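Side-chain contacts in aminopeptidase N family protein (Idiomarina loihiensis L2TR, PDB 4FGM), which probably acts as a zinc-dependent aminopeptidase of the M61 family, removing residues from the amino ends of peptides: residues Y194-T197 with S198-T201; Y347-V351 with T352-F356; L440-A443 with L444-E448; Q527-E530 with Q531-K534. One frame throughout, in Å; residues are numbered along the deposited sequence.

In the fold
The four contacts are all local turns at helix ends, in series along the chain. Contacts 2 and 3 are neighbours, their centres about 9 Å apart: T352 OG1 at the start of helix 351-356 probably bonds to L444 O near the end of helix 437-445, 2.8 Å away. Contact 2 comes closest to the active site, with the side chain of S355 about 7 Å from that of the zinc ligand E307 and about 11 Å from the bound maleic acid. Contact 1 lies across the chain's centre, about 40 Å from contact 2 between centres. Contact 4 is remote from the other three, its centre 37 to 41 Å from theirs, by an antiparallel sheet consistent with a PDZ-like domain.

Contact 1 (Y194-T197 with S198-T201); sequences YADT and SRIT
D196 turns its carboxylate opposite its own backbone N (chi1 178°), while R199 starts out the same way and then bends at chi2 (-90°), so that the two side chains cross at about a right angle over the first turn of helix 197-215. D196 holds the N-cap position. Its OD1 accepts from R199 N at 3.2 Å in a nearly straight bond, but the N-H comes down from above the carboxylate plane, 65° out of it. The carboxylate carbon lies against the first carbon of the arginine side chain, with D196 CG 3.5 Å from R199 CB. The charged ends do not touch: D196 OD2 and R199 NH1 stay 5.1 Å apart. A single water spans them, donating to D196 OD2 at a short 2.5 Å and accepting from R199 NH1 at 2.8 Å, where it sits in plane at the edge of the guanidinium. The guanidinium also reaches Q257 O through NH1 and Y258 O through NH2, which tie it to the loop before helix 262-277. Behind the cap, D196 O receives I200 N at 3.1 Å, and A195 CB rests on I200 CD1 at 3.8 Å, an apolar patch that L189 and I253 extend. The hydroxyl of T197 turns elsewhere, to E176 on strand 174-180. The chemistry is that of a helix N-cap with a second, water-mediated link: the carboxylate serves a backbone N-H with one oxygen and the arginine's water with the other, and the helix start together with the nearby guanidinium would probably favour its ionised form.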
ATOM      1  N   TYR A 194      17.631   9.429  11.847  1.00 47.43           N
ATOM      2  CA  TYR A 194      17.830  10.310  12.995  1.00 44.26           C
ATOM      3  C   TYR A 194      16.508  10.504  13.717  1.00 43.07           C
ATOM      4  O   TYR A 194      16.237  11.568  14.263  1.00 52.08           O
ATOM      5  CB  TYR A 194      18.354  11.673  12.541  1.00 47.47           C
ATOM      6  CG  TYR A 194      19.558  11.580  11.638  1.00 53.84           C
ATOM      7  CD1 TYR A 194      19.416  11.261  10.289  1.00 52.10           C
ATOM      8  CD2 TYR A 194      20.846  11.771  12.140  1.00 48.28           C
ATOM      9  CE1 TYR A 194      20.522  11.131   9.463  1.00 53.78           C
ATOM     10  CE2 TYR A 194      21.960  11.643  11.325  1.00 53.24           C
ATOM     11  CZ  TYR A 194      21.793  11.320   9.984  1.00 58.04           C
ATOM     12  OH  TYR A 194      22.895  11.173   9.170  1.00 61.96           O
ATOM     13  N   ALA A 195      15.694   9.455  13.727  1.00 42.51           N
ATOM     14  CA  ALA A 195      14.379   9.507  14.346  1.00 42.23           C
ATOM     15  C   ALA A 195      14.300   9.777  15.841  1.00 42.45           C
ATOM     16  O   ALA A 195      15.039   9.212  16.648  1.00 43.11           O
ATOM     17  CB  ALA A 195      13.613   8.225  14.033  1.00 36.68           C
ATOM     18  N   ASP A 196      13.380  10.665  16.191  1.00 42.34           N
ATOM     19  CA  ASP A 196      13.102  10.985  17.580  1.00 46.17           C
ATOM     20  C   ASP A 196      12.027   9.940  17.904  1.00 40.17           C
ATOM     21  O   ASP A 196      10.833  10.214  17.769  1.00 40.45           O
ATOM     22  CB  ASP A 196      12.509  12.392  17.689  1.00 48.76           C
ATOM     23  CG  ASP A 196      12.156  12.765  19.116  1.00 52.85           C
ATOM     24  OD1 ASP A 196      12.034  11.843  19.952  1.00 50.12           O
ATOM     25  OD2 ASP A 196      11.992  13.975  19.394  1.00 57.56           O
ATOM     26  N   THR A 197      12.455   8.742  18.299  1.00 40.11           N
ATOM     27  CA  THR A 197      11.523   7.654  18.589  1.00 47.56           C
ATOM     28  C   THR A 197      10.498   7.925  19.686  1.00 52.76           C
ATOM     29  O   THR A 197       9.385   7.408  19.630  1.00 52.68           O
ATOM     30  CB  THR A 197      12.268   6.351  18.930  1.00 48.13           C
ATOM     31  OG1 THR A 197      13.287   6.622  19.893  1.00 53.76           O
ATOM     32  CG2 THR A 197      12.884   5.753  17.686  1.00 42.42           C
ATOM     33  N   SER A 198      10.856   8.720  20.684  1.00 53.11           N
ATOM     34  CA  SER A 198       9.902   9.016  21.745  1.00 54.70           C
ATOM     35  C   SER A 198       8.736   9.783  21.162  1.00 49.30           C
ATOM     36  O   SER A 198       7.581   9.469  21.424  1.00 51.80           O
ATOM     37  CB  SER A 198      10.551   9.845  22.853  1.00 62.00           C
ATOM     38  OG  SER A 198      11.520   9.084  23.549  1.00 75.45           O
ATOM     39  N   ARG A 199       9.042  10.785  20.351  1.00 47.32           N
ATOM     40  CA  ARG A 199       7.999  11.609  19.752  1.00 53.00           C
ATOM     41  C   ARG A 199       7.139  10.832  18.757  1.00 48.82           C
ATOM     42  O   ARG A 199       5.912  10.902  18.817  1.00 48.61           O
ATOM     43  CB  ARG A 199       8.634  12.832  19.084  1.00 53.00           C
ATOM     44  CG  ARG A 199       7.663  13.897  18.619  1.00 49.78           C
ATOM     45  CD  ARG A 199       7.202  13.652  17.205  1.00 46.68           C
ATOM     46  NE  ARG A 199       6.464  14.791  16.654  1.00 55.85           N
ATOM     47  CZ  ARG A 199       6.980  16.001  16.439  1.00 61.57           C
ATOM     48  NH1 ARG A 199       8.252  16.256  16.727  1.00 61.24           N
ATOM     49  NH2 ARG A 199       6.223  16.959  15.920  1.00 62.88           N
ATOM     50  N   ILE A 200       7.772  10.086  17.854  1.00 45.33           N
ATOM     51  CA  ILE A 200       7.039   9.303  16.855  1.00 44.14           C
ATOM     52  C   ILE A 200       6.178   8.252  17.547  1.00 43.50           C
ATOM     53  O   ILE A 200       5.027   8.026  17.198  1.00 43.02           O
ATOM     54  CB  ILE A 200       8.019   8.599  15.875  1.00 36.61           C
ATOM     55  CG1 ILE A 200       8.782   9.650  15.064  1.00 43.70           C
ATOM     56  CG2 ILE A 200       7.266   7.684  14.935  1.00 38.86           C
ATOM     57  CD1 ILE A 200       9.929   9.080  14.246  1.00 47.71           C
ATOM     58  N   THR A 201       6.757   7.618  18.549  1.00 38.74           N
ATOM     59  CA  THR A 201       6.080   6.590  19.307  1.00 48.54           C
ATOM     60  C   THR A 201       4.885   7.175  20.057  1.00 48.62           C
ATOM     61  O   THR A 201       3.825   6.551  20.141  1.00 50.31           O
ATOM     62  CB  THR A 201       7.093   5.920  20.257  1.00 51.34           C
ATOM     63  OG1 THR A 201       7.375   4.599  19.776  1.00 57.91           O
ATOM     64  CG2 THR A 201       6.587   5.876  21.673  1.00 55.58           C
TER
HETATM   65  O   HOH W   1      10.763  15.505  17.778  1.00 54.96           O

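Contact 2 (Y347-V351 with T352-F356); sequences YQQSV and TESSF
S350 has an extended backbone (psi 160°) and leads straight into helix 351-356, where S354 N returns to S350 O at 3.0 Å. S350 and E353 form a capping box. The serine hydroxyl, set between its own N and carbonyl carbon (chi1 64°), accepts from E353 N, 3.2 Å from S350 OG. In return S350 N donates a hydrogen bond to E353 OE1, also at 3.2 Å, arriving on the anti side and 30° out of the carboxylate plane. Both Q349 and E353 are extended, and they cross obliquely, with Q349 CG 3.6 Å from E353 OE1. A water closes the other end: it accepts from Q349 NE2 at 3.1 Å and donates to E353 OE2 at 2.9 Å. The amide's OE1 is taken by V374 N, and S354 OG by V374 O, which fixes this turn to the neighbouring loop; S355 OG bonds to T300 O and L303 N. The chemistry implies a carboxylate engaged at both oxygens, one by a backbone N-H and one by water, with K447 a weak, distant ion partner of OE1, so its rotation is restrained and the charged form is probably favoured beside the helix start.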
ATOM      1  N   TYR A 347     -14.067   7.221 -16.496  1.00 47.12           N
ATOM      2  CA  TYR A 347     -15.209   6.986 -17.370  1.00 51.51           C
ATOM      3  C   TYR A 347     -15.000   5.733 -18.213  1.00 54.94           C
ATOM      4  O   TYR A 347     -15.847   5.373 -19.033  1.00 60.38           O
ATOM      5  CB  TYR A 347     -15.443   8.199 -18.278  1.00 49.15           C
ATOM      6  CG  TYR A 347     -15.618   9.498 -17.520  1.00 59.82           C
ATOM      7  CD1 TYR A 347     -14.561  10.401 -17.385  1.00 69.02           C
ATOM      8  CD2 TYR A 347     -16.831   9.808 -16.899  1.00 64.61           C
ATOM      9  CE1 TYR A 347     -14.706  11.579 -16.648  1.00 73.41           C
ATOM     10  CE2 TYR A 347     -16.983  10.985 -16.160  1.00 69.19           C
ATOM     11  CZ  TYR A 347     -15.916  11.863 -16.039  1.00 74.73           C
ATOM     12  OH  TYR A 347     -16.055  13.018 -15.304  1.00 82.43           O
ATOM     13  N   GLN A 348     -13.873   5.064 -17.992  1.00 53.13           N
ATOM     14  CA  GLN A 348     -13.531   3.849 -18.730  1.00 52.57           C
ATOM     15  C   GLN A 348     -13.625   2.587 -17.877  1.00 50.99           C
ATOM     16  O   GLN A 348     -13.783   1.480 -18.402  1.00 52.17           O
ATOM     17  CB  GLN A 348     -12.107   3.968 -19.286  1.00 55.32           C
ATOM     18  CG  GLN A 348     -11.996   4.828 -20.530  1.00 57.50           C
ATOM     19  CD  GLN A 348     -12.362   4.062 -21.785  1.00 63.16           C
ATOM     20  OE1 GLN A 348     -13.000   3.008 -21.719  1.00 68.22           O
ATOM     21  NE2 GLN A 348     -11.961   4.587 -22.937  1.00 68.01           N
ATOM     22  N   GLN A 349     -13.548   2.758 -16.563  1.00 44.60           N
ATOM     23  CA  GLN A 349     -13.565   1.621 -15.657  1.00 46.96           C
ATOM     24  C   GLN A 349     -14.293   1.928 -14.350  1.00 46.75           C
ATOM     25  O   GLN A 349     -14.099   2.986 -13.752  1.00 48.20           O
ATOM     26  CB  GLN A 349     -12.112   1.228 -15.370  1.00 46.94           C
ATOM     27  CG  GLN A 349     -11.898  -0.037 -14.558  1.00 49.13           C
ATOM     28  CD  GLN A 349     -10.426  -0.257 -14.236  1.00 47.94           C
ATOM     29  OE1 GLN A 349      -9.809   0.538 -13.520  1.00 42.29           O
ATOM     30  NE2 GLN A 349      -9.855  -1.332 -14.771  1.00 48.70           N
ATOM     31  N   SER A 350     -15.144   1.007 -13.911  1.00 37.96           N
ATOM     32  CA  SER A 350     -15.852   1.205 -12.651  1.00 44.63           C
ATOM     33  C   SER A 350     -14.891   0.798 -11.542  1.00 47.40           C
ATOM     34  O   SER A 350     -13.927   0.068 -11.788  1.00 49.19           O
ATOM     35  CB  SER A 350     -17.128   0.352 -12.587  1.00 45.51           C
ATOM     36  OG  SER A 350     -16.844  -1.032 -12.605  1.00 42.92           O
ATOM     37  N   VAL A 351     -15.148   1.273 -10.329  1.00 45.75           N
ATOM     38  CA  VAL A 351     -14.283   0.969  -9.197  1.00 38.59           C
ATOM     39  C   VAL A 351     -14.231  -0.528  -8.878  1.00 45.98           C
ATOM     40  O   VAL A 351     -13.172  -1.058  -8.517  1.00 44.81           O
ATOM     41  CB  VAL A 351     -14.719   1.765  -7.937  1.00 49.34           C
ATOM     42  CG1 VAL A 351     -15.937   1.120  -7.295  1.00 42.32           C
ATOM     43  CG2 VAL A 351     -13.567   1.856  -6.956  1.00 50.95           C
ATOM     44  N   THR A 352     -15.361  -1.215  -9.020  1.00 45.02           N
ATOM     45  CA  THR A 352     -15.400  -2.644  -8.742  1.00 44.15           C
ATOM     46  C   THR A 352     -14.640  -3.404  -9.817  1.00 45.86           C
ATOM     47  O   THR A 352     -13.985  -4.411  -9.539  1.00 43.85           O
ATOM     48  CB  THR A 352     -16.849  -3.174  -8.678  1.00 45.70           C
ATOM     49  OG1 THR A 352     -17.582  -2.724  -9.825  1.00 45.45           O
ATOM     50  CG2 THR A 352     -17.524  -2.691  -7.411  1.00 41.34           C
ATOM     51  N   GLU A 353     -14.738  -2.918 -11.048  1.00 41.97           N
ATOM     52  CA  GLU A 353     -14.041  -3.533 -12.173  1.00 41.35           C
ATOM     53  C   GLU A 353     -12.530  -3.405 -11.949  1.00 45.92           C
ATOM     54  O   GLU A 353     -11.775  -4.333 -12.218  1.00 50.56           O
ATOM     55  CB  GLU A 353     -14.455  -2.842 -13.478  1.00 45.60           C
ATOM     56  CG  GLU A 353     -13.709  -3.294 -14.714  1.00 61.18           C
ATOM     57  CD  GLU A 353     -14.144  -2.534 -15.960  1.00 70.84           C
ATOM     58  OE1 GLU A 353     -14.923  -1.557 -15.822  1.00 65.57           O
ATOM     59  OE2 GLU A 353     -13.701  -2.911 -17.072  1.00 68.36           O
ATOM     60  N   SER A 354     -12.105  -2.253 -11.435  1.00 41.18           N
ATOM     61  CA  SER A 354     -10.693  -1.999 -11.166  1.00 46.45           C
ATOM     62  C   SER A 354     -10.153  -2.956 -10.097  1.00 44.00           C
ATOM     63  O   SER A 354      -9.026  -3.454 -10.207  1.00 35.41           O
ATOM     64  CB  SER A 354     -10.495  -0.547 -10.713  1.00 41.01           C
ATOM     65  OG  SER A 354      -9.132  -0.266 -10.450  1.00 41.87           O
ATOM     66  N   SER A 355     -10.957  -3.202  -9.063  1.00 40.28           N
ATOM     67  CA  SER A 355     -10.571  -4.107  -7.987  1.00 44.08           C
ATOM     68  C   SER A 355     -10.410  -5.509  -8.563  1.00 51.16           C
ATOM     69  O   SER A 355      -9.417  -6.199  -8.309  1.00 47.01           O
ATOM     70  CB  SER A 355     -11.651  -4.119  -6.901  1.00 45.44           C
ATOM     71  OG  SER A 355     -11.436  -5.147  -5.945  1.00 48.96           O
ATOM     72  N   PHE A 356     -11.400  -5.910  -9.352  1.00 45.42           N
ATOM     73  CA  PHE A 356     -11.430  -7.223  -9.975  1.00 42.74           C
ATOM     74  C   PHE A 356     -10.181  -7.484 -10.814  1.00 46.22           C
ATOM     75  O   PHE A 356      -9.617  -8.571 -10.763  1.00 44.31           O
ATOM     76  CB  PHE A 356     -12.702  -7.350 -10.842  1.00 40.99           C
ATOM     77  CG  PHE A 356     -12.952  -8.741 -11.363  1.00 39.95           C
ATOM     78  CD1 PHE A 356     -12.347  -9.181 -12.536  1.00 45.37           C
ATOM     79  CD2 PHE A 356     -13.759  -9.624 -10.655  1.00 46.23           C
ATOM     80  CE1 PHE A 356     -12.537 -10.488 -12.995  1.00 47.54           C
ATOM     81  CE2 PHE A 356     -13.957 -10.929 -11.101  1.00 50.21           C
ATOM     82  CZ  PHE A 356     -13.346 -11.363 -12.275  1.00 49.54           C
TER
HETATM   83  O   HOH W   2     -10.833  -2.744 -17.335  1.00 56.68           O

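Contact 3 (L440-A443 with L444-E448); sequences LKDA and LYNKE
D442 O accepts N446 N at 3.0 Å and also has a water 2.8 Å away. That water lies within bonding distance of E448 O as well, though it has more acceptors around it than protons to give. A second water stands 2.8 Å from A443 O and reaches N446 O, with the same shortage of protons. On the outer side, D442 and N446 run side by side in the same direction, their carboxylate and amide planes only 12° apart. D442 OD1 and N446 ND2 come within 2.9 Å, yet the angle is too poor for a hydrogen bond; the amide instead gives a weak one to E448 OE2 at 3.4 Å from N446 ND2. The two acids nearby, D442 OD2 and E448 OE2, are 4.5 Å apart, and this closeness may raise the proton affinity of one of them. On the inner side, L440 carries CG opposite its backbone N (chi1 -165°), which swings its branches forward to L444, CD1 against CD1 at 3.7 Å, with I383 of helix 378-394 packed on both leucines. With an alanine in place of L444, L440 CD1 would probably lose its contact with L444 CD1, and a gap is likely to open beside I383. Y445 sends its hydroxyl away to E301. The backbone pattern is that of a helix C-terminus: N446 is the first residue to leave helical phi/psi after helix 437-445, and waters meet D442 O and A443 O, while L444 O takes the hydroxyl of T352.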
ATOM      1  N   LEU A 440     -24.572   4.326  -3.808  1.00 46.94           N
ATOM      2  CA  LEU A 440     -23.525   3.317  -3.753  1.00 51.77           C
ATOM      3  C   LEU A 440     -23.459   2.422  -4.993  1.00 52.59           C
ATOM      4  O   LEU A 440     -22.367   2.063  -5.436  1.00 58.77           O
ATOM      5  CB  LEU A 440     -23.673   2.467  -2.484  1.00 47.93           C
ATOM      6  CG  LEU A 440     -22.444   1.620  -2.109  1.00 51.84           C
ATOM      7  CD1 LEU A 440     -21.266   2.530  -1.802  1.00 49.82           C
ATOM      8  CD2 LEU A 440     -22.747   0.755  -0.905  1.00 46.72           C
ATOM      9  N   LYS A 441     -24.610   2.060  -5.554  1.00 53.38           N
ATOM     10  CA  LYS A 441     -24.623   1.228  -6.757  1.00 58.25           C
ATOM     11  C   LYS A 441     -23.994   1.972  -7.935  1.00 57.87           C
ATOM     12  O   LYS A 441     -23.283   1.377  -8.745  1.00 56.18           O
ATOM     13  CB  LYS A 441     -26.048   0.816  -7.138  1.00 67.49           C
ATOM     14  CG  LYS A 441     -26.575  -0.400  -6.412  1.00 77.61           C
ATOM     15  CD  LYS A 441     -27.937  -0.786  -6.957  1.00 85.95           C
ATOM     16  CE  LYS A 441     -28.573  -1.902  -6.153  1.00 91.22           C
ATOM     17  NZ  LYS A 441     -29.962  -2.166  -6.624  1.00 94.59           N
ATOM     18  N   ASP A 442     -24.264   3.270  -8.041  1.00 55.59           N
ATOM     19  CA  ASP A 442     -23.696   4.061  -9.129  1.00 59.21           C
ATOM     20  C   ASP A 442     -22.212   4.267  -8.877  1.00 57.91           C
ATOM     21  O   ASP A 442     -21.404   4.210  -9.802  1.00 57.56           O
ATOM     22  CB  ASP A 442     -24.390   5.426  -9.252  1.00 65.34           C
ATOM     23  CG  ASP A 442     -25.843   5.308  -9.695  1.00 72.46           C
ATOM     24  OD1 ASP A 442     -26.188   4.300 -10.349  1.00 70.02           O
ATOM     25  OD2 ASP A 442     -26.634   6.230  -9.399  1.00 74.81           O
ATOM     26  N   ALA A 443     -21.860   4.494  -7.615  1.00 57.82           N
ATOM     27  CA  ALA A 443     -20.472   4.708  -7.228  1.00 54.40           C
ATOM     28  C   ALA A 443     -19.649   3.453  -7.483  1.00 55.19           C
ATOM     29  O   ALA A 443     -18.480   3.528  -7.863  1.00 56.52           O
ATOM     30  CB  ALA A 443     -20.397   5.083  -5.749  1.00 53.54           C
ATOM     31  N   LEU A 444     -20.285   2.304  -7.287  1.00 51.51           N
ATOM     32  CA  LEU A 444     -19.642   1.009  -7.442  1.00 51.12           C
ATOM     33  C   LEU A 444     -19.612   0.395  -8.841  1.00 56.49           C
ATOM     34  O   LEU A 444     -18.617  -0.224  -9.226  1.00 51.18           O
ATOM     35  CB  LEU A 444     -20.297   0.006  -6.483  1.00 54.13           C
ATOM     36  CG  LEU A 444     -19.647  -0.356  -5.140  1.00 60.85           C
ATOM     37  CD1 LEU A 444     -19.179   0.877  -4.391  1.00 67.81           C
ATOM     38  CD2 LEU A 444     -20.655  -1.138  -4.318  1.00 54.95           C
ATOM     39  N   TYR A 445     -20.686   0.561  -9.606  1.00 57.62           N
ATOM     40  CA  TYR A 445     -20.749  -0.062 -10.925  1.00 55.07           C
ATOM     41  C   TYR A 445     -20.805   0.855 -12.145  1.00 54.84           C
ATOM     42  O   TYR A 445     -20.651   0.393 -13.268  1.00 55.73           O
ATOM     43  CB  TYR A 445     -21.919  -1.051 -10.934  1.00 55.76           C
ATOM     44  CG  TYR A 445     -21.813  -2.058  -9.805  1.00 49.54           C
ATOM     45  CD1 TYR A 445     -20.849  -3.066  -9.833  1.00 47.76           C
ATOM     46  CD2 TYR A 445     -22.621  -1.951  -8.672  1.00 48.87           C
ATOM     47  CE1 TYR A 445     -20.687  -3.943  -8.757  1.00 45.94           C
ATOM     48  CE2 TYR A 445     -22.466  -2.824  -7.584  1.00 52.27           C
ATOM     49  CZ  TYR A 445     -21.496  -3.816  -7.634  1.00 52.60           C
ATOM     50  OH  TYR A 445     -21.330  -4.671  -6.567  1.00 57.26           O
ATOM     51  N   ASN A 446     -21.030   2.146 -11.938  1.00 54.04           N
ATOM     52  CA  ASN A 446     -21.053   3.073 -13.065  1.00 54.93           C
ATOM     53  C   ASN A 446     -19.657   3.665 -13.271  1.00 59.15           C
ATOM     54  O   ASN A 446     -18.768   3.510 -12.425  1.00 52.62           O
ATOM     55  CB  ASN A 446     -22.058   4.209 -12.835  1.00 52.58           C
ATOM     56  CG  ASN A 446     -23.498   3.781 -13.073  1.00 59.50           C
ATOM     57  OD1 ASN A 446     -23.766   2.711 -13.622  1.00 63.96           O
ATOM     58  ND2 ASN A 446     -24.434   4.632 -12.671  1.00 54.89           N
ATOM     59  N   LYS A 447     -19.469   4.339 -14.399  1.00 53.38           N
ATOM     60  CA  LYS A 447     -18.186   4.954 -14.714  1.00 53.15           C
ATOM     61  C   LYS A 447     -18.376   6.458 -14.893  1.00 54.61           C
ATOM     62  O   LYS A 447     -18.285   6.977 -16.005  1.00 51.72           O
ATOM     63  CB  LYS A 447     -17.622   4.332 -15.991  1.00 51.18           C
ATOM     64  CG  LYS A 447     -17.527   2.824 -15.936  1.00 56.09           C
ATOM     65  CD  LYS A 447     -17.242   2.234 -17.304  1.00 68.99           C
ATOM     66  CE  LYS A 447     -17.204   0.717 -17.246  1.00 78.05           C
ATOM     67  NZ  LYS A 447     -17.092   0.111 -18.600  1.00 83.53           N
ATOM     68  N   GLU A 448     -18.639   7.147 -13.785  1.00 57.16           N
ATOM     69  CA  GLU A 448     -18.872   8.588 -13.788  1.00 62.38           C
ATOM     70  C   GLU A 448     -18.295   9.221 -12.528  1.00 61.81           C
ATOM     71  O   GLU A 448     -17.811   8.519 -11.642  1.00 58.86           O
ATOM     72  CB  GLU A 448     -20.377   8.853 -13.850  1.00 67.74           C
ATOM     73  CG  GLU A 448     -21.156   8.094 -12.783  1.00 79.51           C
ATOM     74  CD  GLU A 448     -22.646   7.980 -13.085  1.00 91.58           C
ATOM     75  OE1 GLU A 448     -23.012   7.974 -14.280  1.00 98.55           O
ATOM     76  OE2 GLU A 448     -23.448   7.871 -12.131  1.00 85.07           O
TER
HETATM   77  O   HOH W   3     -19.417   6.085 -10.490  1.00 45.08           O
HETATM   78  O   HOH W   4     -17.075   3.107 -10.210  1.00 51.66           O

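Contact 4 (Q527-E530 with Q531-K534); sequences QATE and QSVK
T529 and S532 face each other across the turn, and each hydroxyl oxygen takes the backbone N-H of the other residue. In both, the oxygen sits between the residue's own N and carbonyl carbon (chi1 65° and 69°), which turns it inward. T529 OG1 accepts from S532 N at 2.9 Å, while S532 OG accepts from T529 N at 3.0 Å. The serine hydroxyl also reaches back to the end of strand 526-527 and donates to Q527 O, 2.7 Å from S532 OG, lying in the carbonyl plane and on a lone pair. Alongside, V533 N bonds to T529 O at 3.0 Å, and the valine's CB comes within 3.3 Å of that same T529 O. V533 packs on Y491 and L498 of the adjacent strands, in a region consistent with a PDZ-like domain. Replacing S532 by an alanine would probably leave Q527 O and T529 N without this mate and free the turn to shift. S532 OG donates to Q527 O and accepts from T529 N, so one buried hydroxyl works in both directions and joins the end of the strand to the turn.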
ATOM      1  N   GLN A 527      15.589  26.335 -25.142  1.00 34.41           N
ATOM      2  CA  GLN A 527      15.952  25.165 -24.349  1.00 41.39           C
ATOM      3  C   GLN A 527      14.998  24.924 -23.182  1.00 36.76           C
ATOM      4  O   GLN A 527      14.788  25.798 -22.345  1.00 45.90           O
ATOM      5  CB  GLN A 527      17.379  25.309 -23.824  1.00 45.53           C
ATOM      6  CG  GLN A 527      17.882  24.105 -23.059  1.00 46.07           C
ATOM      7  CD  GLN A 527      19.338  24.243 -22.688  1.00 55.66           C
ATOM      8  OE1 GLN A 527      19.861  25.351 -22.617  1.00 62.10           O
ATOM      9  NE2 GLN A 527      19.999  23.123 -22.433  1.00 56.59           N
ATOM     10  N   ALA A 528      14.421  23.731 -23.131  1.00 38.76           N
ATOM     11  CA  ALA A 528      13.494  23.379 -22.065  1.00 37.48           C
ATOM     12  C   ALA A 528      14.223  22.672 -20.929  1.00 38.71           C
ATOM     13  O   ALA A 528      14.861  21.646 -21.139  1.00 42.77           O
ATOM     14  CB  ALA A 528      12.391  22.477 -22.621  1.00 39.77           C
ATOM     15  N   THR A 529      14.123  23.211 -19.723  1.00 37.52           N
ATOM     16  CA  THR A 529      14.785  22.603 -18.577  1.00 36.82           C
ATOM     17  C   THR A 529      13.907  22.773 -17.352  1.00 47.60           C
ATOM     18  O   THR A 529      12.807  23.315 -17.438  1.00 45.12           O
ATOM     19  CB  THR A 529      16.129  23.288 -18.257  1.00 40.66           C
ATOM     20  OG1 THR A 529      15.883  24.639 -17.859  1.00 46.32           O
ATOM     21  CG2 THR A 529      17.046  23.288 -19.464  1.00 43.55           C
ATOM     22  N   GLU A 530      14.411  22.311 -16.214  1.00 50.94           N
ATOM     23  CA  GLU A 530      13.699  22.432 -14.955  1.00 51.51           C
ATOM     24  C   GLU A 530      13.617  23.922 -14.651  1.00 49.54           C
ATOM     25  O   GLU A 530      12.599  24.425 -14.176  1.00 53.26           O
ATOM     26  CB  GLU A 530      14.484  21.727 -13.849  1.00 60.32           C
ATOM     27  CG  GLU A 530      13.729  21.560 -12.543  1.00 78.06           C
ATOM     28  CD  GLU A 530      14.489  20.709 -11.538  1.00 97.37           C
ATOM     29  OE1 GLU A 530      13.881  20.291 -10.529  1.00 99.40           O
ATOM     30  OE2 GLU A 530      15.697  20.460 -11.758  1.00102.16           O
ATOM     31  N   GLN A 531      14.710  24.614 -14.956  1.00 51.01           N
ATOM     32  CA  GLN A 531      14.844  26.046 -14.728  1.00 57.55           C
ATOM     33  C   GLN A 531      13.980  26.918 -15.626  1.00 48.87           C
ATOM     34  O   GLN A 531      13.419  27.910 -15.176  1.00 47.71           O
ATOM     35  CB  GLN A 531      16.303  26.470 -14.928  1.00 69.43           C
ATOM     36  CG  GLN A 531      17.309  25.839 -13.981  1.00 80.75           C
ATOM     37  CD  GLN A 531      17.189  26.365 -12.566  1.00 90.70           C
ATOM     38  OE1 GLN A 531      16.270  26.003 -11.829  1.00 92.94           O
ATOM     39  NE2 GLN A 531      18.117  27.235 -12.179  1.00 90.12           N
ATOM     40  N   SER A 532      13.863  26.546 -16.894  1.00 47.47           N
ATOM     41  CA  SER A 532      13.118  27.372 -17.837  1.00 53.76           C
ATOM     42  C   SER A 532      11.678  27.024 -18.192  1.00 52.19           C
ATOM     43  O   SER A 532      10.949  27.889 -18.673  1.00 56.99           O
ATOM     44  CB  SER A 532      13.911  27.483 -19.144  1.00 53.53           C
ATOM     45  OG  SER A 532      13.952  26.238 -19.822  1.00 55.86           O
ATOM     46  N   VAL A 533      11.251  25.789 -17.953  1.00 45.89           N
ATOM     47  CA  VAL A 533       9.907  25.401 -18.364  1.00 48.61           C
ATOM     48  C   VAL A 533       8.747  26.275 -17.895  1.00 52.59           C
ATOM     49  O   VAL A 533       7.837  26.560 -18.675  1.00 55.44           O
ATOM     50  CB  VAL A 533       9.614  23.919 -18.014  1.00 51.87           C
ATOM     51  CG1 VAL A 533       9.470  23.738 -16.505  1.00 40.49           C
ATOM     52  CG2 VAL A 533       8.369  23.460 -18.759  1.00 50.41           C
ATOM     53  N   LYS A 534       8.761  26.712 -16.643  1.00 56.08           N
ATOM     54  CA  LYS A 534       7.676  27.559 -16.146  1.00 59.36           C
ATOM     55  C   LYS A 534       7.760  29.009 -16.669  1.00 58.46           C
ATOM     56  O   LYS A 534       6.735  29.638 -16.934  1.00 57.90           O
ATOM     57  CB  LYS A 534       7.660  27.517 -14.622  1.00 67.62           C
ATOM     58  CG  LYS A 534       7.572  26.087 -14.096  1.00 86.26           C
ATOM     59  CD  LYS A 534       7.511  26.028 -12.579  1.00 96.38           C
ATOM     60  CE  LYS A 534       6.189  26.569 -12.051  1.00100.69           C
ATOM     61  NZ  LYS A 534       6.159  26.601 -10.562  1.00 99.25           N
TER